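Local coordinates for protein glycoside Hydrolase (Bacteroides uniformis, PDB 5TA0) that probably hydrolyses agarose, and holds a bound neoagarooctaose in a long cleft at one end of its parallel beta/alpha barrel, at residues Arg83-Ile88 with Cys139-Pro144; Phe197-Asn202 with Met275-Ile280; Glu203-Ile208 with Gly243-Ala248. One frame throughout, in Å; residues are numbered along the deposited sequence.

Contact 1: Arg83-Ile88 with Cys139-Pro144. With GAL (beta-D-galactopyranose), chain C; AAL (3,6-anhydro-alpha-L-galactopyranose), chain B.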
loop_
_atom_site.group_PDB
_atom_site.type_symbol
_atom_site.label_atom_id
_atom_site.label_comp_id
_atom_site.label_asym_id
_atom_site.label_seq_id
_atom_site.Cartn_x
_atom_site.Cartn_y
_atom_site.Cartn_z
ATOM N N ARG A 83 8.646 -8.932 -5.270
ATOM C CA ARG A 83 9.720 -8.145 -4.659
ATOM C C ARG A 83 10.748 -9.105 -4.130
ATOM O O ARG A 83 10.394 -10.212 -3.686
ATOM C CB ARG A 83 9.163 -7.267 -3.524
ATOM C CG ARG A 83 10.166 -6.372 -2.799
ATOM C CD ARG A 83 9.414 -5.299 -2.039
ATOM N NE ARG A 83 10.235 -4.314 -1.328
ATOM C CZ ARG A 83 10.599 -4.377 -0.050
ATOM N NH1 ARG A 83 11.214 -3.341 0.508
ATOM N NH2 ARG A 83 10.328 -5.428 0.688
ATOM N N GLU A 84 12.030 -8.732 -4.199
ATOM C CA GLU A 84 13.088 -9.629 -3.752
ATOM C C GLU A 84 14.329 -8.848 -3.355
ATOM O O GLU A 84 14.822 -8.013 -4.099
ATOM C CB GLU A 84 13.438 -10.661 -4.837
ATOM C CG GLU A 84 13.799 -12.052 -4.328
ATOM C CD GLU A 84 15.182 -12.178 -3.736
ATOM O OE1 GLU A 84 15.317 -12.867 -2.698
ATOM O OE2 GLU A 84 16.149 -11.646 -4.294
ATOM N N THR A 85 14.847 -9.171 -2.177
ATOM C CA THR A 85 16.037 -8.529 -1.612
ATOM C C THR A 85 17.164 -9.491 -1.287
ATOM O O THR A 85 18.288 -9.077 -1.023
ATOM C CB THR A 85 15.708 -7.750 -0.336
ATOM O OG1 THR A 85 15.485 -8.676 0.732
ATOM C CG2 THR A 85 14.506 -6.843 -0.512
ATOM N N GLY A 86 16.899 -10.784 -1.270
ATOM C CA GLY A 86 17.885 -11.750 -0.817
ATOM C C GLY A 86 19.003 -12.044 -1.793
ATOM O O GLY A 86 20.148 -12.229 -1.366
ATOM N N MET A 87 18.720 -12.081 -3.094
ATOM C CA MET A 87 19.783 -12.404 -4.042
ATOM C C MET A 87 20.827 -11.296 -4.057
ATOM O O MET A 87 22.046 -11.572 -4.002
ATOM C CB MET A 87 19.227 -12.630 -5.443
ATOM C CG MET A 87 20.310 -13.067 -6.431
ATOM S SD MET A 87 19.790 -13.395 -8.124
ATOM C CE MET A 87 19.057 -14.988 -7.931
ATOM N N ILE A 88 20.383 -10.048 -4.135
ATOM C CA ILE A 88 21.313 -8.927 -4.144
ATOM C C ILE A 88 22.117 -8.887 -2.822
ATOM O O ILE A 88 23.327 -8.592 -2.831
ATOM C CB ILE A 88 20.634 -7.595 -4.541
ATOM C CG1 ILE A 88 21.684 -6.515 -4.826
ATOM C CG2 ILE A 88 19.611 -7.129 -3.503
ATOM C CD1 ILE A 88 21.095 -5.261 -5.409
ATOM N N CYS A 139 15.113 -4.169 -4.065
ATOM C CA CYS A 139 15.498 -3.327 -2.940
ATOM C C CYS A 139 16.662 -3.947 -2.221
ATOM O O CYS A 139 16.817 -5.188 -2.220
ATOM C CB CYS A 139 14.305 -3.181 -1.988
ATOM S SG CYS A 139 14.506 -2.011 -0.620
ATOM N N ASN A 140 17.486 -3.110 -1.594
ATOM C CA ASN A 140 18.532 -3.584 -0.678
ATOM C C ASN A 140 18.005 -3.622 0.750
ATOM O O ASN A 140 17.434 -2.630 1.241
ATOM C CB ASN A 140 19.733 -2.641 -0.706
ATOM C CG ASN A 140 20.448 -2.665 -2.021
ATOM O OD1 ASN A 140 21.182 -3.609 -2.317
ATOM N ND2 ASN A 140 20.175 -1.663 -2.856
ATOM N N GLN A 141 18.270 -4.722 1.457
ATOM C CA GLN A 141 18.169 -4.686 2.923
ATOM C C GLN A 141 19.189 -3.684 3.476
ATOM O O GLN A 141 20.155 -3.310 2.809
ATOM C CB GLN A 141 18.408 -6.068 3.500
ATOM C CG GLN A 141 17.311 -7.050 3.165
ATOM C CD GLN A 141 17.608 -8.442 3.654
ATOM O OE1 GLN A 141 18.111 -8.640 4.791
ATOM N NE2 GLN A 141 17.353 -9.424 2.805
ATOM N N PHE A 142 18.910 -3.190 4.671
ATOM C CA PHE A 142 19.696 -2.128 5.255
ATOM C C PHE A 142 21.205 -2.417 5.308
ATOM O O PHE A 142 22.017 -1.547 4.967
ATOM C CB PHE A 142 19.195 -1.785 6.657
ATOM C CG PHE A 142 19.938 -0.632 7.276
ATOM C CD1 PHE A 142 20.984 -0.844 8.184
ATOM C CD2 PHE A 142 19.663 0.665 6.890
ATOM C CE1 PHE A 142 21.691 0.227 8.702
ATOM C CE2 PHE A 142 20.373 1.729 7.401
ATOM C CZ PHE A 142 21.374 1.505 8.318
ATOM N N SER A 143 21.569 -3.628 5.725
ATOM C CA SER A 143 22.965 -3.988 5.987
ATOM C C SER A 143 23.396 -5.091 5.044
ATOM O O SER A 143 22.630 -6.013 4.826
ATOM C CB SER A 143 23.068 -4.492 7.420
ATOM O OG SER A 143 24.407 -4.742 7.772
ATOM N N PRO A 144 24.608 -5.042 4.473
ATOM C CA PRO A 144 25.637 -4.040 4.706
ATOM C C PRO A 144 25.624 -2.882 3.694
ATOM O O PRO A 144 26.572 -2.125 3.602
ATOM C CB PRO A 144 26.916 -4.885 4.603
ATOM C CG PRO A 144 26.577 -5.901 3.579
ATOM C CD PRO A 144 25.115 -6.194 3.706
HETATM C C1 GAL C . 14.634 -11.772 3.160
HETATM C C2 GAL C . 15.253 -12.511 1.970
HETATM C C3 GAL C . 16.093 -13.716 2.408
HETATM C C4 GAL C . 17.057 -13.308 3.514
HETATM C C5 GAL C . 16.278 -12.641 4.645
HETATM C C6 GAL C . 17.162 -12.204 5.812
HETATM O O2 GAL C . 14.181 -12.923 1.122
HETATM O O3 GAL C . 16.772 -14.294 1.277
HETATM O O4 GAL C . 18.005 -12.353 3.008
HETATM O O5 GAL C . 15.611 -11.470 4.148
HETATM O O6 GAL C . 16.370 -11.556 6.823
HETATM C C1 AAL B . 11.728 -7.865 4.966
HETATM C C2 AAL B . 12.944 -7.355 4.166
HETATM C C3 AAL B . 13.352 -8.325 3.069
HETATM C C4 AAL B . 13.515 -9.710 3.652
HETATM C C5 AAL B . 12.081 -10.049 3.909
HETATM C C6 AAL B . 11.424 -9.574 2.652
HETATM O O2 AAL B . 14.081 -7.179 5.019
HETATM O O3 AAL B . 12.239 -8.494 2.184
HETATM O O4 AAL B . 14.036 -10.590 2.634
HETATM O O5 AAL B . 11.567 -9.286 5.004
HETATM O O HOH W 1 19.438 -6.838 0.163
#

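Contact 2: Phe197-Asn202 with Met275-Ile280. With EDO (1,2-ethanediol), chain L.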
loop_
_atom_site.group_PDB
_atom_site.type_symbol
_atom_site.label_atom_id
_atom_site.label_comp_id
_atom_site.label_asym_id
_atom_site.label_seq_id
_atom_site.Cartn_x
_atom_site.Cartn_y
_atom_site.Cartn_z
ATOM N N PHE A 197 11.019 -1.462 -10.773
ATOM C CA PHE A 197 11.222 -0.427 -9.759
ATOM C C PHE A 197 12.406 -0.814 -8.898
ATOM O O PHE A 197 12.519 -1.974 -8.495
ATOM C CB PHE A 197 10.000 -0.326 -8.842
ATOM C CG PHE A 197 8.724 -0.006 -9.552
ATOM C CD1 PHE A 197 8.301 1.299 -9.714
ATOM C CD2 PHE A 197 7.960 -1.028 -10.109
ATOM C CE1 PHE A 197 7.099 1.573 -10.367
ATOM C CE2 PHE A 197 6.793 -0.739 -10.807
ATOM C CZ PHE A 197 6.370 0.554 -10.922
ATOM N N CYS A 198 13.269 0.150 -8.605
ATOM C CA CYS A 198 14.388 -0.018 -7.675
ATOM C C CYS A 198 14.217 0.897 -6.488
ATOM O O CYS A 198 14.479 2.100 -6.550
ATOM C CB CYS A 198 15.718 0.227 -8.380
ATOM S SG CYS A 198 16.136 -1.031 -9.611
ATOM N N GLU A 199 13.823 0.304 -5.371
ATOM C CA GLU A 199 13.874 1.009 -4.106
ATOM C C GLU A 199 15.326 1.058 -3.666
ATOM O O GLU A 199 16.087 0.141 -3.915
ATOM C CB GLU A 199 13.038 0.297 -3.043
ATOM C CG GLU A 199 11.542 0.151 -3.330
ATOM C CD GLU A 199 10.859 -0.675 -2.246
ATOM O OE1 GLU A 199 11.260 -1.837 -2.027
ATOM O OE2 GLU A 199 9.948 -0.103 -1.567
ATOM N N VAL A 200 15.699 2.139 -2.992
ATOM C CA VAL A 200 17.097 2.284 -2.562
ATOM C C VAL A 200 17.437 1.315 -1.425
ATOM O O VAL A 200 18.397 0.528 -1.501
ATOM C CB VAL A 200 17.395 3.756 -2.184
ATOM C CG1 VAL A 200 18.747 3.904 -1.488
ATOM C CG2 VAL A 200 17.336 4.628 -3.449
ATOM N N ILE A 201 16.661 1.397 -0.351
ATOM C CA ILE A 201 17.034 0.693 0.893
ATOM C C ILE A 201 15.820 0.456 1.768
ATOM O O ILE A 201 14.980 1.346 1.941
ATOM C CB ILE A 201 18.170 1.463 1.618
ATOM C CG1 ILE A 201 18.788 0.651 2.759
ATOM C CG2 ILE A 201 17.703 2.839 2.077
ATOM C CD1 ILE A 201 19.991 1.304 3.353
ATOM N N ASN A 202 15.723 -0.736 2.342
ATOM C CA ASN A 202 14.560 -1.114 3.139
ATOM C C ASN A 202 14.576 -0.552 4.567
ATOM O O ASN A 202 15.542 -0.771 5.305
ATOM C CB ASN A 202 14.504 -2.640 3.220
ATOM C CG ASN A 202 13.244 -3.153 3.858
ATOM O OD1 ASN A 202 12.162 -3.017 3.307
ATOM N ND2 ASN A 202 13.375 -3.782 5.037
ATOM N N MET A 275 13.787 11.404 -6.987
ATOM C CA MET A 275 13.069 10.134 -6.900
ATOM C C MET A 275 12.028 10.047 -8.012
ATOM O O MET A 275 11.264 10.996 -8.247
ATOM C CB MET A 275 12.380 10.003 -5.559
ATOM C CG MET A 275 13.312 9.963 -4.331
ATOM S SD MET A 275 14.510 8.600 -4.271
ATOM C CE MET A 275 15.947 9.374 -5.026
ATOM N N ASP A 276 11.964 8.895 -8.679
ATOM C CA ASP A 276 10.837 8.597 -9.595
ATOM C C ASP A 276 9.558 8.232 -8.879
ATOM O O ASP A 276 8.473 8.393 -9.426
ATOM C CB ASP A 276 11.231 7.503 -10.578
ATOM C CG ASP A 276 12.442 7.898 -11.385
ATOM O OD1 ASP A 276 12.323 8.829 -12.232
ATOM O OD2 ASP A 276 13.522 7.352 -11.161
ATOM N N PHE A 277 9.678 7.658 -7.680
ATOM C CA PHE A 277 8.507 7.279 -6.899
ATOM C C PHE A 277 8.873 7.360 -5.425
ATOM O O PHE A 277 10.067 7.343 -5.065
ATOM C CB PHE A 277 7.996 5.866 -7.292
ATOM C CG PHE A 277 8.954 4.747 -7.018
ATOM C CD1 PHE A 277 9.957 4.423 -7.943
ATOM C CD2 PHE A 277 8.874 4.004 -5.849
ATOM C CE1 PHE A 277 10.850 3.389 -7.698
ATOM C CE2 PHE A 277 9.763 2.980 -5.612
ATOM C CZ PHE A 277 10.753 2.677 -6.522
ATOM N N PHE A 278 7.839 7.513 -4.600
ATOM C CA PHE A 278 7.956 7.443 -3.142
ATOM C C PHE A 278 7.495 6.075 -2.702
ATOM O O PHE A 278 6.637 5.475 -3.362
ATOM C CB PHE A 278 7.144 8.548 -2.490
ATOM C CG PHE A 278 7.732 9.930 -2.656
ATOM C CD1 PHE A 278 9.088 10.139 -2.951
ATOM C CD2 PHE A 278 6.926 11.059 -2.538
ATOM C CE1 PHE A 278 9.605 11.433 -3.060
ATOM C CE2 PHE A 278 7.437 12.321 -2.649
ATOM C CZ PHE A 278 8.775 12.528 -2.919
ATOM N N THR A 279 8.049 5.579 -1.603
ATOM C CA THR A 279 7.698 4.260 -1.118
ATOM C C THR A 279 7.671 4.225 0.410
ATOM O O THR A 279 8.579 4.798 1.075
ATOM C CB THR A 279 8.603 3.169 -1.731
ATOM O OG1 THR A 279 8.245 1.906 -1.149
ATOM C CG2 THR A 279 10.060 3.440 -1.512
ATOM N N ILE A 280 6.617 3.601 0.945
ATOM C CA ILE A 280 6.391 3.449 2.373
ATOM C C ILE A 280 5.871 2.058 2.660
ATOM O O ILE A 280 5.409 1.351 1.762
ATOM C CB ILE A 280 5.422 4.495 2.932
ATOM C CG1 ILE A 280 4.024 4.384 2.294
ATOM C CG2 ILE A 280 5.983 5.901 2.762
ATOM C CD1 ILE A 280 3.004 5.376 2.831
HETATM C C1 EDO L . 14.158 12.208 -12.135
HETATM O O1 EDO L . 14.182 10.826 -12.497
HETATM C C2 EDO L . 13.059 12.412 -11.108
HETATM O O2 EDO L . 11.847 11.762 -11.496
#

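Contact 3: Glu203-Ile208 with Gly243-Ala248. With AAL (3,6-anhydro-alpha-L-galactopyranose), chain D; GAL (beta-D-galactopyranose), chain E; GAL (beta-D-galactopyranose), chain F.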
loop_
_atom_site.group_PDB
_atom_site.type_symbol
_atom_site.label_atom_id
_atom_site.label_comp_id
_atom_site.label_asym_id
_atom_site.label_seq_id
_atom_site.Cartn_x
_atom_site.Cartn_y
_atom_site.Cartn_z
ATOM N N GLU A 203 13.526 0.186 4.964
ATOM C CA GLU A 203 13.303 0.607 6.362
ATOM C C GLU A 203 14.561 1.154 7.050
ATOM O O GLU A 203 14.977 0.698 8.121
ATOM C CB GLU A 203 12.697 -0.562 7.143
ATOM C CG GLU A 203 11.362 -1.013 6.559
ATOM C CD GLU A 203 10.587 -2.002 7.387
ATOM O OE1 GLU A 203 11.194 -2.652 8.254
ATOM O OE2 GLU A 203 9.370 -2.151 7.095
ATOM N N PRO A 204 15.169 2.185 6.449
ATOM C CA PRO A 204 16.460 2.634 6.943
ATOM C C PRO A 204 16.457 3.343 8.282
ATOM O O PRO A 204 17.414 3.176 9.043
ATOM C CB PRO A 204 16.973 3.542 5.829
ATOM C CG PRO A 204 15.717 4.078 5.176
ATOM C CD PRO A 204 14.780 2.886 5.213
ATOM N N LEU A 205 15.445 4.157 8.560
ATOM C CA LEU A 205 15.377 4.871 9.833
ATOM C C LEU A 205 15.055 3.973 10.994
ATOM O O LEU A 205 15.439 4.295 12.116
ATOM C CB LEU A 205 14.465 6.100 9.781
ATOM C CG LEU A 205 14.979 7.193 8.822
ATOM C CD1 LEU A 205 14.049 8.394 8.885
ATOM C CD2 LEU A 205 16.416 7.628 9.107
ATOM N N TRP A 206 14.431 2.828 10.750
ATOM C CA TRP A 206 14.324 1.813 11.780
ATOM C C TRP A 206 15.727 1.438 12.281
ATOM O O TRP A 206 15.995 1.468 13.490
ATOM C CB TRP A 206 13.560 0.582 11.292
ATOM C CG TRP A 206 13.526 -0.505 12.320
ATOM C CD1 TRP A 206 14.223 -1.658 12.294
ATOM C CD2 TRP A 206 12.799 -0.500 13.559
ATOM N NE1 TRP A 206 13.985 -2.388 13.437
ATOM C CE2 TRP A 206 13.127 -1.694 14.237
ATOM C CE3 TRP A 206 11.943 0.417 14.180
ATOM C CZ2 TRP A 206 12.591 -2.008 15.506
ATOM C CZ3 TRP A 206 11.401 0.090 15.439
ATOM C CH2 TRP A 206 11.729 -1.103 16.073
ATOM N N ASP A 207 16.631 1.092 11.366
ATOM C CA ASP A 207 17.993 0.730 11.792
ATOM C C ASP A 207 18.817 1.923 12.279
ATOM O O ASP A 207 19.602 1.784 13.224
ATOM C CB ASP A 207 18.737 0.011 10.660
ATOM C CG ASP A 207 18.500 -1.473 10.655
ATOM O OD1 ASP A 207 19.344 -2.201 11.194
ATOM O OD2 ASP A 207 17.517 -1.932 10.104
ATOM N N ILE A 208 18.698 3.070 11.635
ATOM C CA ILE A 208 19.521 4.241 11.965
ATOM C C ILE A 208 19.115 4.878 13.289
ATOM O O ILE A 208 19.992 5.328 14.046
ATOM C CB ILE A 208 19.481 5.291 10.823
ATOM C CG1 ILE A 208 20.315 4.778 9.670
ATOM C CG2 ILE A 208 19.910 6.695 11.256
ATOM C CD1 ILE A 208 20.085 5.518 8.368
ATOM N N GLY A 243 13.371 4.886 -6.138
ATOM C CA GLY A 243 12.499 5.483 -5.149
ATOM C C GLY A 243 12.965 5.273 -3.712
ATOM O O GLY A 243 13.877 4.509 -3.424
ATOM N N GLY A 244 12.265 5.971 -2.813
ATOM C CA GLY A 244 12.586 5.923 -1.385
ATOM C C GLY A 244 11.506 6.599 -0.563
ATOM O O GLY A 244 10.531 7.102 -1.127
ATOM N N TYR A 245 11.643 6.627 0.759
ATOM C CA TYR A 245 12.746 6.026 1.506
ATOM C C TYR A 245 12.397 4.692 2.140
ATOM O O TYR A 245 13.184 4.167 2.905
ATOM C CB TYR A 245 13.392 6.997 2.496
ATOM C CG TYR A 245 12.631 7.395 3.752
ATOM C CD1 TYR A 245 12.673 6.620 4.910
ATOM C CD2 TYR A 245 11.939 8.602 3.814
ATOM C CE1 TYR A 245 12.034 7.046 6.076
ATOM C CE2 TYR A 245 11.302 9.010 4.966
ATOM C CZ TYR A 245 11.366 8.242 6.098
ATOM O OH TYR A 245 10.744 8.685 7.238
ATOM N N CYS A 246 11.233 4.125 1.776
ATOM C CA CYS A 246 10.804 2.778 2.172
ATOM C C CYS A 246 10.592 2.715 3.676
ATOM O O CYS A 246 11.173 1.898 4.384
ATOM C CB CYS A 246 11.778 1.729 1.639
ATOM S SG CYS A 246 11.185 0.053 1.686
ATOM N N THR A 247 9.757 3.628 4.146
ATOM C CA THR A 247 9.578 3.906 5.574
ATOM C C THR A 247 8.902 2.770 6.335
ATOM O O THR A 247 7.811 2.354 5.986
ATOM C CB THR A 247 8.707 5.170 5.682
ATOM O OG1 THR A 247 9.245 6.164 4.784
ATOM C CG2 THR A 247 8.629 5.686 7.118
ATOM N N ALA A 248 9.498 2.330 7.429
ATOM C CA ALA A 248 8.922 1.283 8.277
ATOM C C ALA A 248 7.622 1.697 8.938
ATOM O O ALA A 248 6.661 0.903 8.943
ATOM C CB ALA A 248 9.920 0.835 9.346
HETATM C C1 AAL D . 9.805 -4.413 14.137
HETATM C C2 AAL D . 10.476 -5.734 13.767
HETATM C C3 AAL D . 11.040 -5.601 12.375
HETATM C C4 AAL D . 9.957 -5.299 11.378
HETATM C C5 AAL D . 9.697 -3.868 11.751
HETATM C C6 AAL D . 11.099 -3.313 11.832
HETATM O O2 AAL D . 9.535 -6.816 13.802
HETATM O O3 AAL D . 11.875 -4.427 12.328
HETATM O O4 AAL D . 10.515 -5.340 10.085
HETATM O O5 AAL D . 9.059 -3.874 13.031
HETATM C C1 GAL E . 9.914 -6.327 9.243
HETATM C C2 GAL E . 10.714 -6.219 7.955
HETATM C C3 GAL E . 10.604 -7.432 7.047
HETATM C C4 GAL E . 10.482 -8.746 7.812
HETATM C C5 GAL E . 9.513 -8.665 8.959
HETATM C C6 GAL E . 9.375 -9.953 9.794
HETATM O O2 GAL E . 10.261 -5.099 7.208
HETATM O O3 GAL E . 11.837 -7.403 6.313
HETATM O O4 GAL E . 11.789 -9.086 8.310
HETATM O O5 GAL E . 10.007 -7.636 9.814
HETATM O O6 GAL E . 8.859 -11.066 9.042
HETATM C C1 GAL F . 8.164 -3.244 18.604
HETATM C C2 GAL F . 8.420 -4.274 17.525
HETATM C C3 GAL F . 8.916 -3.622 16.237
HETATM C C4 GAL F . 8.013 -2.463 15.839
HETATM C C5 GAL F . 7.872 -1.500 17.010
HETATM C C6 GAL F . 7.037 -0.288 16.648
HETATM O O1 GAL F . 7.579 -3.836 19.780
HETATM O O2 GAL F . 9.412 -5.210 17.941
HETATM O O3 GAL F . 8.957 -4.667 15.260
HETATM O O4 GAL F . 6.709 -2.933 15.467
HETATM O O5 GAL F . 7.285 -2.225 18.101
HETATM O O6 GAL F . 6.962 0.605 17.761
HETATM O O HOH W 2 7.606 -1.965 9.236
#

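Contact 1: Arg83-Ile88 with Cys139-Pro144
Thr85 and Cys139 meet in the parallel beta/alpha barrel where strand 80-84 gives way to helix 86-94, and strand 134-140 to a loop, beside the glycan cleft. The packing is densest round the Cys139 carbonyl: Thr85 CG2 presses on Cys139 O at 3.3 Å, and Ile88 CG2 reaches the same oxygen from the helix's first turn. Ile88 also sends CD1 to 3.5 Å from Asn140 OD1, the side chains crossing at about a right angle, while Asn140 ND2 bonds to Val200 O. Arg83 passes Cys139 SG obliquely with NH1, its guanidinium held by Glu199, Asn202 and His52. In the gap between the two backbones a water molecule donates to Thr85 O and accepts from Gln141 N.

On the cleft side the fit gives way to sugar, and Glu84, partly exposed, accepts the Met87 N-H at OE2 through its syn lone pair. Gln141 OE1 is taken by Lys89. That fixes the amide so that NE2 serves two acceptors, and Thr85, with OG1 between its backbone N and carbonyl carbon (chi1 74°), supplies one: Gln141 NE2 donates to Thr85 OG1 at 2.9 Å, 18° out of the amide plane, and to O4 of the chain C galactose at 3.0 Å.

Contact 2: Phe197-Asn202 with Met275-Ile280
Two phenylalanine rings meet in a T-shaped pair: the edge of Phe197 points at the face of Phe277, with planes at 89° and centroids 5.4 Å apart. Phe197 CD1 sits 3.8 Å above the Phe277 plane, displaced toward the rim. At the edge of the Phe277 ring, near its plane, Glu199 CG approaches CE2 to 4.0 Å, and the Cys198 carbonyl oxygen comes obliquely to CZ. Phe277 turns this way because its CG lies between the backbone N and the carbonyl carbon (chi1 63°), which lifts the ring toward strand 197-199.

Beside the rings the contact becomes polar. The extended Glu199 side chain crosses Thr279 at about a right angle, and Thr279 OG1 donates to Glu199 OE2 at 2.7 Å, nearly along the carboxylate C-O bond. Ser324 also binds OE2, and OE1 forms a salt bridge with Arg83, so both oxygens of this buried carboxylate are engaged. With an alanine in place of Glu199, the Arg83 guanidinium would probably lose its charged mate, and Thr279 OG1 would keep only its weak bond to Ser324 among the partners named.

Strands 197-199 and 277-285 are not direct neighbours: strand 242-247 runs between them, Gly243 bonding to one and Gly244 to the other. The axes of segments 197-199 and 277-280 pass 8.9 Å apart, the side chains meeting inside the barrel, while Val200 faces outward onto helix 219-236.

Contact 3: Glu203-Ile208 with Gly243-Ala248
The methyl of Ala248 is the small bump of this contact, and it settles into a hollow made by the Glu203 side chain and the base of Trp206. Ala248 CB lies 3.5 Å from Glu203 CD and 4.1 Å from Trp206 CB, so the glutamate is supported along its length as it reaches into the glycan cleft. Its OE1 comes 2.8 Å from O2 of the chain E galactose, while OE2 is bonded to His281.

A second set of bumps fits round Tyr245. Pro204 wedges its ring edge against the backbone, CD standing 3.1 Å from Tyr245 O, and rests CG obliquely against the tyrosine ring. Leu205, crossing the tyrosine at about a right angle, places CD1 3.7 Å from Tyr245 CE1. One face of that ring carries Thr247 OG1 above its centre. Between the two sets the backbones join: Glu203 N donates to Cys246 O at 3.0 Å, in the carbonyl plane though bent at the hydrogen (131°).

Beyond CB the Trp206 side chain leads away from the strand. With CG opposite the backbone N (chi1 176°), its indole becomes a flat platform, and C6 of the chain D anhydrogalactose lies 3.4 Å above one face, toward the rim, an aromatic floor of the kind common in glycan clefts.

Helix 204-210 begins straight after Glu203, and its segment 204-208 makes an angle of 72° with strand 243-247. Leu222 of helix 219-236 covers Pro204 and Leu205, and Tyr245 packs among Trp264, Phe267 and Phe223.

Overall arrangement
All three contacts belong to the parallel barrel sheet, and their centres lie close together: contacts 1 and 2, like 1 and 3, are about 13 Å apart, and 2 and 3 about 10 Å. Contact 1 is complete before the chain enters the other two, whereas contact 3 falls wholly within the span bounded by contact 2. Successive strands 80-84, 134-140, 197-199, 242-247 and 277-285 carry them. Arg83 reaches past strand 134-140 to pair with Glu199, while Thr279 bonds through its backbone to Gly244 and Cys246 on the neighbouring strand. Contact 2 lies largely inside the barrel, reaching the sugars at Asn202, while contacts 1 and 3 line the cleft more broadly and touch different sugars.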